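PDB 3OFT: cytochrome P450 from Novosphingobium aromaticivorans, which is a heme-thiolate protein of the cytochrome P450 superfamily, holding iron protoporphyrin IX within a largely helical fold. Local coordinates for residues A96-V101 / R344-G349; R108-L113 / A351-I356; T151-P156 / W191-K196. All coordinates share one frame; numbering follows the deposited sequence.

Contact 1: A96-V101 / R344-G349; sequences AFRTPV and RCVGAG. With HEM (protoporphyrin IX containing Fe), chain D.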
loop_
_atom_site.group_PDB
_atom_site.type_symbol
_atom_site.label_atom_id
_atom_site.label_comp_id
_atom_site.label_asym_id
_atom_site.label_seq_id
_atom_site.Cartn_x
_atom_site.Cartn_y
_atom_site.Cartn_z
ATOM N N ALA A 96 -1.285 -8.256 20.512
ATOM C CA ALA A 96 -2.566 -8.035 21.228
ATOM C C ALA A 96 -3.511 -7.128 20.434
ATOM O O ALA A 96 -4.695 -7.326 20.429
ATOM C CB ALA A 96 -2.339 -7.487 22.600
ATOM N N PHE A 97 -2.971 -6.139 19.741
ATOM C CA PHE A 97 -3.804 -5.226 18.951
ATOM C C PHE A 97 -4.068 -5.746 17.558
ATOM O O PHE A 97 -5.150 -5.519 17.024
ATOM C CB PHE A 97 -3.131 -3.849 18.862
ATOM C CG PHE A 97 -3.262 -3.051 20.120
ATOM C CD1 PHE A 97 -4.415 -2.319 20.380
ATOM C CD2 PHE A 97 -2.260 -3.070 21.066
ATOM C CE1 PHE A 97 -4.537 -1.586 21.575
ATOM C CE2 PHE A 97 -2.371 -2.338 22.257
ATOM C CZ PHE A 97 -3.492 -1.585 22.501
ATOM N N ARG A 98 -3.092 -6.429 16.958
ATOM C CA ARG A 98 -3.293 -7.013 15.624
ATOM C C ARG A 98 -4.446 -8.037 15.646
ATOM O O ARG A 98 -5.245 -8.100 14.716
ATOM C CB ARG A 98 -2.033 -7.698 15.121
ATOM C CG ARG A 98 -2.141 -8.210 13.671
ATOM C CD ARG A 98 -0.842 -8.869 13.224
ATOM N NE ARG A 98 -1.047 -9.684 12.040
ATOM C CZ ARG A 98 -0.847 -9.304 10.778
ATOM N NH1 ARG A 98 -1.059 -10.203 9.804
ATOM N NH2 ARG A 98 -0.404 -8.080 10.459
ATOM N N THR A 99 -4.516 -8.830 16.714
ATOM C CA THR A 99 -5.524 -9.880 16.789
ATOM C C THR A 99 -6.953 -9.429 16.476
ATOM O O THR A 99 -7.537 -9.979 15.525
ATOM C CB THR A 99 -5.366 -10.731 18.070
ATOM O OG1 THR A 99 -4.128 -11.456 17.971
ATOM C CG2 THR A 99 -6.545 -11.722 18.240
ATOM N N PRO A 100 -7.514 -8.435 17.215
ATOM C CA PRO A 100 -8.871 -8.010 16.845
ATOM C C PRO A 100 -8.943 -7.333 15.472
ATOM O O PRO A 100 -9.962 -7.431 14.811
ATOM C CB PRO A 100 -9.270 -7.026 17.951
ATOM C CG PRO A 100 -7.979 -6.556 18.555
ATOM C CD PRO A 100 -7.066 -7.763 18.457
ATOM N N VAL A 101 -7.890 -6.631 15.044
ATOM C CA VAL A 101 -7.945 -5.987 13.715
ATOM C C VAL A 101 -8.047 -7.049 12.599
ATOM O O VAL A 101 -8.855 -6.905 11.687
ATOM C CB VAL A 101 -6.699 -5.097 13.485
ATOM C CG1 VAL A 101 -6.619 -4.638 12.029
ATOM C CG2 VAL A 101 -6.742 -3.896 14.457
ATOM N N ARG A 344 2.616 -8.481 8.380
ATOM C CA ARG A 344 2.070 -8.637 6.994
ATOM C C ARG A 344 0.669 -8.041 6.876
ATOM O O ARG A 344 -0.206 -8.283 7.723
ATOM C CB ARG A 344 2.109 -10.117 6.490
ATOM C CG ARG A 344 1.717 -10.247 4.980
ATOM C CD ARG A 344 2.032 -11.631 4.353
ATOM N NE ARG A 344 1.658 -11.615 2.932
ATOM C CZ ARG A 344 0.454 -11.947 2.473
ATOM N NH1 ARG A 344 -0.479 -12.411 3.298
ATOM N NH2 ARG A 344 0.196 -11.858 1.184
ATOM N N CYS A 345 0.421 -7.267 5.811
ATOM C CA CYS A 345 -0.848 -6.513 5.683
ATOM C C CYS A 345 -2.098 -7.274 6.143
ATOM O O CYS A 345 -2.440 -8.306 5.547
ATOM C CB CYS A 345 -1.078 -6.095 4.219
ATOM S SG CYS A 345 -2.392 -4.985 4.017
ATOM N N VAL A 346 -2.781 -6.757 7.170
ATOM C CA VAL A 346 -4.092 -7.295 7.552
ATOM C C VAL A 346 -5.120 -7.128 6.460
ATOM O O VAL A 346 -6.117 -7.839 6.447
ATOM C CB VAL A 346 -4.668 -6.641 8.854
ATOM C CG1 VAL A 346 -3.864 -7.122 10.063
ATOM C CG2 VAL A 346 -4.643 -5.122 8.792
ATOM N N GLY A 347 -4.928 -6.131 5.592
ATOM C CA GLY A 347 -5.885 -5.943 4.494
ATOM C C GLY A 347 -5.535 -6.723 3.232
ATOM O O GLY A 347 -6.054 -6.386 2.164
ATOM N N ALA A 348 -4.657 -7.732 3.337
ATOM C CA ALA A 348 -4.132 -8.444 2.153
ATOM C C ALA A 348 -5.285 -9.097 1.416
ATOM O O ALA A 348 -5.359 -9.047 0.200
ATOM C CB ALA A 348 -3.061 -9.510 2.543
ATOM N N GLY A 349 -6.170 -9.739 2.168
ATOM C CA GLY A 349 -7.361 -10.317 1.578
ATOM C C GLY A 349 -8.285 -9.293 0.942
ATOM O O GLY A 349 -8.787 -9.488 -0.175
HETATM C CHA HEM D . 0.483 -3.430 6.664
HETATM C CHB HEM D . 0.822 -3.097 1.818
HETATM C CHC HEM D . -3.966 -2.543 1.550
HETATM C CHD HEM D . -4.138 -1.830 6.300
HETATM C C1A HEM D . 0.959 -3.456 5.366
HETATM C C2A HEM D . 2.323 -3.757 5.000
HETATM C C3A HEM D . 2.446 -3.677 3.680
HETATM C C4A HEM D . 1.145 -3.276 3.141
HETATM C CMA HEM D . 3.771 -3.889 2.906
HETATM C CAA HEM D . 3.454 -4.167 5.988
HETATM C CBA HEM D . 4.027 -2.902 6.586
HETATM C CGA HEM D . 5.220 -3.181 7.489
HETATM O O1A HEM D . 5.702 -2.210 8.153
HETATM O O2A HEM D . 5.736 -4.338 7.590
HETATM C C1B HEM D . -0.455 -2.930 1.299
HETATM C C2B HEM D . -0.806 -2.911 -0.097
HETATM C C3B HEM D . -2.145 -2.759 -0.150
HETATM C C4B HEM D . -2.648 -2.680 1.207
HETATM C CMB HEM D . 0.208 -3.053 -1.247
HETATM C CAB HEM D . -3.108 -2.635 -1.334
HETATM C CBB HEM D . -2.704 -2.614 -2.618
HETATM C C1C HEM D . -4.488 -2.300 2.786
HETATM C C2C HEM D . -5.894 -2.123 3.127
HETATM C C3C HEM D . -5.914 -1.892 4.470
HETATM C C4C HEM D . -4.573 -2.019 4.994
HETATM C CMC HEM D . -7.074 -2.148 2.104
HETATM C CAC HEM D . -7.101 -1.657 5.435
HETATM C CBC HEM D . -8.223 -1.054 5.057
HETATM C C1D HEM D . -2.952 -2.219 6.830
HETATM C C2D HEM D . -2.655 -2.211 8.255
HETATM C C3D HEM D . -1.240 -2.749 8.356
HETATM C C4D HEM D . -0.784 -2.991 7.015
HETATM C CMD HEM D . -3.616 -1.803 9.428
HETATM C CAD HEM D . -0.477 -2.949 9.697
HETATM C CBD HEM D . -0.522 -4.459 9.987
HETATM C CGD HEM D . 0.389 -4.677 11.199
HETATM O O1D HEM D . 1.220 -3.815 11.550
HETATM O O2D HEM D . 0.343 -5.749 11.813
HETATM N NA HEM D . 0.252 -3.184 4.193
HETATM N NB HEM D . -1.612 -2.835 2.044
HETATM N NC HEM D . -3.732 -2.276 3.947
HETATM N ND HEM D . -1.828 -2.658 6.138
HETATM FE FE HEM D . -1.746 -2.812 4.084
HETATM O O HOH W 1 -1.956 -10.731 6.580
HETATM O O HOH W 2 -1.299 -0.463 4.109
#
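Arg98 reaches out from helix 91-104 to take the backbone carbonyl of Arg344 end-on with both terminal nitrogens. NH1 lies 3.0 Å from Arg344 O, in the carbonyl plane and on a lone pair, while NH2, 2.8 Å from the same oxygen, is tilted 34° out of that plane. With CG anti to the backbone N (chi1 -174°) and the chain extended through NE, the guanidinium is carried far enough for NH2 to bond heme O2D as well, also at 2.8 Å. Val346 CG1 lies over one guanidinium face, 3.6 Å from NH2, near the rim. The other branch of this valine, CG2, packs 3.5 Å from heme CMD and meets Val101 CG1, so a compact branched residue touches helix, arginine and porphyrin at once. Water 1 donates to Cys345 O and makes a weak bond with Arg98 NH1. Cys345 points the other way, its SG 2.3 Å from the heme iron, with water 2 as the ligand across the ring. One arginine thus holds both a heme propionate and the backbone just before the thiolate ligand; its positive charge would probably stabilise the propionate as an anion.

Contact 2: R108-L113 / A351-I356; sequences RFVVAL and ARMEVI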
loop_
_atom_site.group_PDB
_atom_site.type_symbol
_atom_site.label_atom_id
_atom_site.label_comp_id
_atom_site.label_asym_id
_atom_site.label_seq_id
_atom_site.Cartn_x
_atom_site.Cartn_y
_atom_site.Cartn_z
ATOM N N ARG A 108 -14.174 -14.260 5.583
ATOM C CA ARG A 108 -15.636 -14.312 5.571
ATOM C C ARG A 108 -16.282 -12.922 5.475
ATOM O O ARG A 108 -17.317 -12.744 4.809
ATOM C CB ARG A 108 -16.200 -15.095 6.771
ATOM C CG ARG A 108 -15.858 -14.522 8.160
ATOM C CD ARG A 108 -16.781 -15.099 9.279
ATOM N NE ARG A 108 -16.757 -16.570 9.344
ATOM C CZ ARG A 108 -17.793 -17.355 9.050
ATOM N NH1 ARG A 108 -18.967 -16.831 8.686
ATOM N NH2 ARG A 108 -17.667 -18.665 9.138
ATOM N N PHE A 109 -15.677 -11.941 6.129
ATOM C CA PHE A 109 -16.164 -10.586 6.056
ATOM C C PHE A 109 -15.868 -9.937 4.704
ATOM O O PHE A 109 -16.745 -9.221 4.147
ATOM C CB PHE A 109 -15.617 -9.756 7.215
ATOM C CG PHE A 109 -16.001 -8.310 7.148
ATOM C CD1 PHE A 109 -17.324 -7.913 7.383
ATOM C CD2 PHE A 109 -15.048 -7.338 6.842
ATOM C CE1 PHE A 109 -17.702 -6.558 7.324
ATOM C CE2 PHE A 109 -15.412 -5.974 6.780
ATOM C CZ PHE A 109 -16.756 -5.590 7.031
ATOM N N VAL A 110 -14.642 -10.165 4.197
ATOM C CA VAL A 110 -14.249 -9.748 2.839
ATOM C C VAL A 110 -15.204 -10.306 1.760
ATOM O O VAL A 110 -15.707 -9.558 0.915
ATOM C CB VAL A 110 -12.767 -10.104 2.496
ATOM C CG1 VAL A 110 -12.417 -9.680 1.029
ATOM C CG2 VAL A 110 -11.804 -9.426 3.486
ATOM N N VAL A 111 -15.458 -11.617 1.808
ATOM C CA VAL A 111 -16.399 -12.228 0.882
ATOM C C VAL A 111 -17.790 -11.584 0.975
ATOM O O VAL A 111 -18.388 -11.300 -0.067
ATOM C CB VAL A 111 -16.450 -13.787 1.032
ATOM C CG1 VAL A 111 -17.689 -14.381 0.279
ATOM C CG2 VAL A 111 -15.154 -14.410 0.494
ATOM N N ALA A 112 -18.280 -11.311 2.190
ATOM C CA ALA A 112 -19.593 -10.700 2.383
ATOM C C ALA A 112 -19.663 -9.287 1.786
ATOM O O ALA A 112 -20.717 -8.853 1.367
ATOM C CB ALA A 112 -19.989 -10.678 3.867
ATOM N N LEU A 113 -18.529 -8.583 1.754
ATOM C CA LEU A 113 -18.464 -7.198 1.267
ATOM C C LEU A 113 -18.314 -7.091 -0.252
ATOM O O LEU A 113 -18.458 -6.006 -0.808
ATOM C CB LEU A 113 -17.297 -6.482 1.924
ATOM C CG LEU A 113 -17.601 -5.869 3.283
ATOM C CD1 LEU A 113 -16.285 -5.441 3.852
ATOM C CD2 LEU A 113 -18.522 -4.679 3.115
ATOM N N ALA A 351 -7.528 -6.238 -0.118
ATOM C CA ALA A 351 -6.859 -5.632 -1.294
ATOM C C ALA A 351 -7.010 -6.538 -2.517
ATOM O O ALA A 351 -7.333 -6.066 -3.611
ATOM C CB ALA A 351 -5.339 -5.399 -1.008
ATOM N N ARG A 352 -6.812 -7.851 -2.339
ATOM C CA ARG A 352 -6.943 -8.809 -3.462
ATOM C C ARG A 352 -8.375 -8.749 -4.049
ATOM O O ARG A 352 -8.568 -8.726 -5.275
ATOM C CB ARG A 352 -6.639 -10.251 -2.993
ATOM C CG ARG A 352 -6.754 -11.266 -4.123
ATOM C CD ARG A 352 -6.739 -12.689 -3.611
ATOM N NE ARG A 352 -6.438 -13.656 -4.673
ATOM C CZ ARG A 352 -7.308 -14.530 -5.196
ATOM N NH1 ARG A 352 -6.899 -15.357 -6.165
ATOM N NH2 ARG A 352 -8.571 -14.589 -4.753
ATOM N N MET A 353 -9.365 -8.694 -3.160
ATOM C CA MET A 353 -10.768 -8.567 -3.563
ATOM C C MET A 353 -11.037 -7.253 -4.300
ATOM O O MET A 353 -11.772 -7.230 -5.291
ATOM C CB MET A 353 -11.712 -8.724 -2.342
ATOM C CG MET A 353 -13.253 -8.700 -2.645
ATOM S SD MET A 353 -13.897 -7.001 -2.703
ATOM C CE MET A 353 -14.260 -6.755 -0.948
ATOM N N GLU A 354 -10.488 -6.156 -3.808
ATOM C CA GLU A 354 -10.654 -4.873 -4.501
ATOM C C GLU A 354 -10.051 -4.909 -5.919
ATOM O O GLU A 354 -10.662 -4.387 -6.866
ATOM C CB GLU A 354 -9.991 -3.760 -3.710
ATOM C CG GLU A 354 -10.682 -3.493 -2.367
ATOM C CD GLU A 354 -9.906 -2.453 -1.514
ATOM O OE1 GLU A 354 -10.423 -1.385 -1.237
ATOM O OE2 GLU A 354 -8.751 -2.707 -1.119
ATOM N N VAL A 355 -8.870 -5.508 -6.061
ATOM C CA VAL A 355 -8.234 -5.591 -7.397
ATOM C C VAL A 355 -9.076 -6.488 -8.322
ATOM O O VAL A 355 -9.305 -6.139 -9.502
ATOM C CB VAL A 355 -6.775 -6.092 -7.333
ATOM C CG1 VAL A 355 -6.223 -6.430 -8.783
ATOM C CG2 VAL A 355 -5.897 -5.034 -6.633
ATOM N N ILE A 356 -9.506 -7.633 -7.805
ATOM C CA ILE A 356 -10.416 -8.536 -8.589
ATOM C C ILE A 356 -11.713 -7.829 -9.005
ATOM O O ILE A 356 -12.146 -7.892 -10.152
ATOM C CB ILE A 356 -10.738 -9.822 -7.780
ATOM C CG1 ILE A 356 -9.483 -10.714 -7.731
ATOM C CG2 ILE A 356 -11.992 -10.544 -8.356
ATOM C CD1 ILE A 356 -9.545 -11.881 -6.671
#
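Where segments 108-113 and 351-356 pass, the nearest CA atoms are those of Val110 and Met353, 7.4 Å apart. No hydrogen bond crosses here; the segments meet by van der Waals packing. Val110 CG1 rests 3.6 Å from Met353 CB and 3.9 Å from Met353 CG, and the two side chains lie alongside each other, running opposite ways. Met353 then folds back: bends at chi2 (-85°) and chi3 (-87°) bring CE to 4.0 Å from Val110 CG1 and 3.7 Å from Val110 O. Met353 CE also lies 4.2 Å from Leu113 CB, one helical turn further on, and Leu113 extends the contact to Leu152 of helix 144-152. A flexible, unbranched methionine suits this place because it can curl along the neighbouring helix, and the short Val110 is consistent with the close approach. Around the rest of helix 348-365, Val355 packs on helix 221-252 and helix 267-277, Arg352 makes a salt bridge with Asp272, and Ala351 and Glu354 touch the heme. In P450 nomenclature helices 107-128 and 348-365 are D and L, two members of the conserved D-E-I-L helical bundle of the fold.

Contact 3: T151-P156 / W191-K196; sequences TLIDVP and WPFIEK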
loop_
_atom_site.group_PDB
_atom_site.type_symbol
_atom_site.label_atom_id
_atom_site.label_comp_id
_atom_site.label_asym_id
_atom_site.label_seq_id
_atom_site.Cartn_x
_atom_site.Cartn_y
_atom_site.Cartn_z
ATOM N N THR A 151 -18.028 2.544 2.445
ATOM C CA THR A 151 -18.741 1.253 2.436
ATOM C C THR A 151 -18.308 0.318 3.563
ATOM O O THR A 151 -19.178 -0.251 4.256
ATOM C CB THR A 151 -18.647 0.561 1.043
ATOM O OG1 THR A 151 -19.147 1.476 0.065
ATOM C CG2 THR A 151 -19.496 -0.700 0.978
ATOM N N LEU A 152 -17.005 0.178 3.791
ATOM C CA LEU A 152 -16.502 -0.715 4.858
ATOM C C LEU A 152 -17.010 -0.343 6.263
ATOM O O LEU A 152 -17.305 -1.228 7.065
ATOM C CB LEU A 152 -14.967 -0.758 4.934
ATOM C CG LEU A 152 -14.067 -1.108 3.741
ATOM C CD1 LEU A 152 -12.551 -0.926 4.052
ATOM C CD2 LEU A 152 -14.352 -2.484 3.177
ATOM N N ILE A 153 -17.109 0.942 6.558
ATOM C CA ILE A 153 -17.629 1.373 7.861
ATOM C C ILE A 153 -19.154 1.592 7.880
ATOM O O ILE A 153 -19.742 1.921 8.923
ATOM C CB ILE A 153 -16.844 2.560 8.425
ATOM C CG1 ILE A 153 -17.039 3.833 7.600
ATOM C CG2 ILE A 153 -15.371 2.183 8.521
ATOM C CD1 ILE A 153 -16.721 5.046 8.413
ATOM N N ASP A 154 -19.772 1.371 6.718
ATOM C CA ASP A 154 -21.208 1.487 6.511
ATOM C C ASP A 154 -21.801 2.857 6.924
ATOM O O ASP A 154 -22.720 2.922 7.746
ATOM C CB ASP A 154 -21.924 0.318 7.193
ATOM C CG ASP A 154 -23.354 0.124 6.678
ATOM O OD1 ASP A 154 -24.142 -0.557 7.366
ATOM O OD2 ASP A 154 -23.689 0.677 5.600
ATOM N N VAL A 155 -21.293 3.946 6.342
ATOM C CA VAL A 155 -21.875 5.298 6.586
ATOM C C VAL A 155 -23.247 5.402 5.912
ATOM O O VAL A 155 -23.455 4.770 4.891
ATOM C CB VAL A 155 -20.995 6.453 6.044
ATOM C CG1 VAL A 155 -19.543 6.299 6.516
ATOM C CG2 VAL A 155 -21.072 6.514 4.518
ATOM N N PRO A 156 -24.189 6.188 6.489
ATOM C CA PRO A 156 -25.523 6.234 5.848
ATOM C C PRO A 156 -25.436 6.784 4.418
ATOM O O PRO A 156 -24.652 7.698 4.140
ATOM C CB PRO A 156 -26.346 7.147 6.769
ATOM C CG PRO A 156 -25.632 7.050 8.126
ATOM C CD PRO A 156 -24.158 6.913 7.772
ATOM N N TRP A 191 -13.628 10.739 13.924
ATOM C CA TRP A 191 -14.272 10.719 15.244
ATOM C C TRP A 191 -15.797 10.469 15.243
ATOM O O TRP A 191 -16.282 9.677 16.044
ATOM C CB TRP A 191 -13.901 11.919 16.159
ATOM C CG TRP A 191 -14.608 11.718 17.499
ATOM C CD1 TRP A 191 -15.672 12.444 17.994
ATOM C CD2 TRP A 191 -14.381 10.654 18.432
ATOM N NE1 TRP A 191 -16.088 11.901 19.194
ATOM C CE2 TRP A 191 -15.307 10.812 19.484
ATOM C CE3 TRP A 191 -13.461 9.590 18.491
ATOM C CZ2 TRP A 191 -15.344 9.955 20.567
ATOM C CZ3 TRP A 191 -13.492 8.750 19.565
ATOM C CH2 TRP A 191 -14.438 8.926 20.595
ATOM N N PRO A 192 -16.562 11.131 14.346
ATOM C CA PRO A 192 -18.008 10.844 14.462
ATOM C C PRO A 192 -18.356 9.359 14.239
ATOM O O PRO A 192 -19.267 8.822 14.895
ATOM C CB PRO A 192 -18.645 11.746 13.404
ATOM C CG PRO A 192 -17.646 12.833 13.144
ATOM C CD PRO A 192 -16.273 12.225 13.391
ATOM N N PHE A 193 -17.639 8.692 13.327
ATOM C CA PHE A 193 -17.868 7.267 13.075
ATOM C C PHE A 193 -17.544 6.381 14.277
ATOM O O PHE A 193 -18.297 5.451 14.588
ATOM C CB PHE A 193 -17.014 6.732 11.894
ATOM C CG PHE A 193 -16.974 7.632 10.680
ATOM C CD1 PHE A 193 -18.132 8.252 10.185
ATOM C CD2 PHE A 193 -15.757 7.834 10.003
ATOM C CE1 PHE A 193 -18.064 9.075 9.044
ATOM C CE2 PHE A 193 -15.693 8.621 8.828
ATOM C CZ PHE A 193 -16.851 9.262 8.367
ATOM N N ILE A 194 -16.370 6.618 14.873
ATOM C CA ILE A 194 -15.872 5.868 16.036
ATOM C C ILE A 194 -16.826 6.047 17.211
ATOM O O ILE A 194 -17.204 5.073 17.860
ATOM C CB ILE A 194 -14.430 6.361 16.444
ATOM C CG1 ILE A 194 -13.460 6.160 15.273
ATOM C CG2 ILE A 194 -13.930 5.653 17.729
ATOM C CD1 ILE A 194 -12.062 6.840 15.425
ATOM N N GLU A 195 -17.208 7.297 17.469
ATOM C CA GLU A 195 -18.079 7.610 18.595
ATOM C C GLU A 195 -19.353 6.787 18.477
ATOM O O GLU A 195 -19.764 6.139 19.436
ATOM C CB GLU A 195 -18.390 9.104 18.609
ATOM C CG GLU A 195 -19.340 9.547 19.698
ATOM C CD GLU A 195 -20.383 10.484 19.133
ATOM O OE1 GLU A 195 -21.348 9.985 18.482
ATOM O OE2 GLU A 195 -20.230 11.716 19.320
ATOM N N LYS A 196 -19.933 6.774 17.272
ATOM C CA LYS A 196 -21.184 6.061 17.010
ATOM C C LYS A 196 -21.027 4.558 17.165
ATOM O O LYS A 196 -21.878 3.918 17.782
ATOM C CB LYS A 196 -21.742 6.419 15.623
ATOM C CG LYS A 196 -23.130 5.836 15.307
ATOM C CD LYS A 196 -23.623 6.233 13.917
ATOM C CE LYS A 196 -23.816 7.755 13.792
ATOM N NZ LYS A 196 -24.309 8.142 12.419
#
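The Phe193 ring carries Ile153 CD1 on one face, 3.6 Å from the ring centroid and 23° off the ring normal, a CH-pi contact displaced toward the rim. Val155 CG1 approaches the same ring obliquely, 4.0 Å from Phe193 CE1, and Tyr189 makes an edge-to-face pair with it. Phe193 belongs to helix 179-199, the G helix of the P450 fold, while Ile153 and Val155 lie where the E helix, 144-152, gives way to the loop leading to helix F. That helix end is a Schellman motif: Asp154 takes up a positive phi of 55°, and its N bonds back to Thr151 O at 3.0 Å. The reversal turns the chain so that Ile153 and Val155 both serve the ring, with the exposed Asp154 between them. Aliphatic side chains suit these two positions, since each can offer a methyl to an aromatic surface in a buried setting. Helix 160-171 adds to the packing, with Leu163 touching both Val155 and Phe193, and Phe206 lies against Ile153. Arg197 bridges the segments, its NE bonded to Phe193 O and its NH1 weakly to Ile153 O. Lys196, an exposed residue, runs toward Pro156 at the outer border, its NZ 4.6 Å from Pro156 CG, too far for close contact. Within the contact, the Ile153 side chain runs roughly perpendicular to that of Phe193. With chi1 at 67° and the chain nearly extended at chi2, the delta methyl is carried to the ring, where Ile153 CD1 lies 3.4 Å from both Phe193 CG and Phe193 CD2.

In the fold
From the N terminus, strands and short helices come first, then helix 91-104 and helix 107-128, whose partners here come some 240 residues later. Helix 144-152 follows, and contact 3 closes a short loop of 34 residues when helix 179-199 returns over its end, with helix 160-171 in between. After helix 221-252 and much of the remaining fold, the chain reaches the cysteine loop and closes contact 1, then runs on into helix 348-365 to close contact 2. Contacts 1 and 2 therefore cross, and contact 3 nests inside both. Gly349 O touches Val110 CG1 between contacts 1 and 2, while Leu113 packs on Leu152 between contacts 2 and 3, linking the heme site outward to helix 179-199.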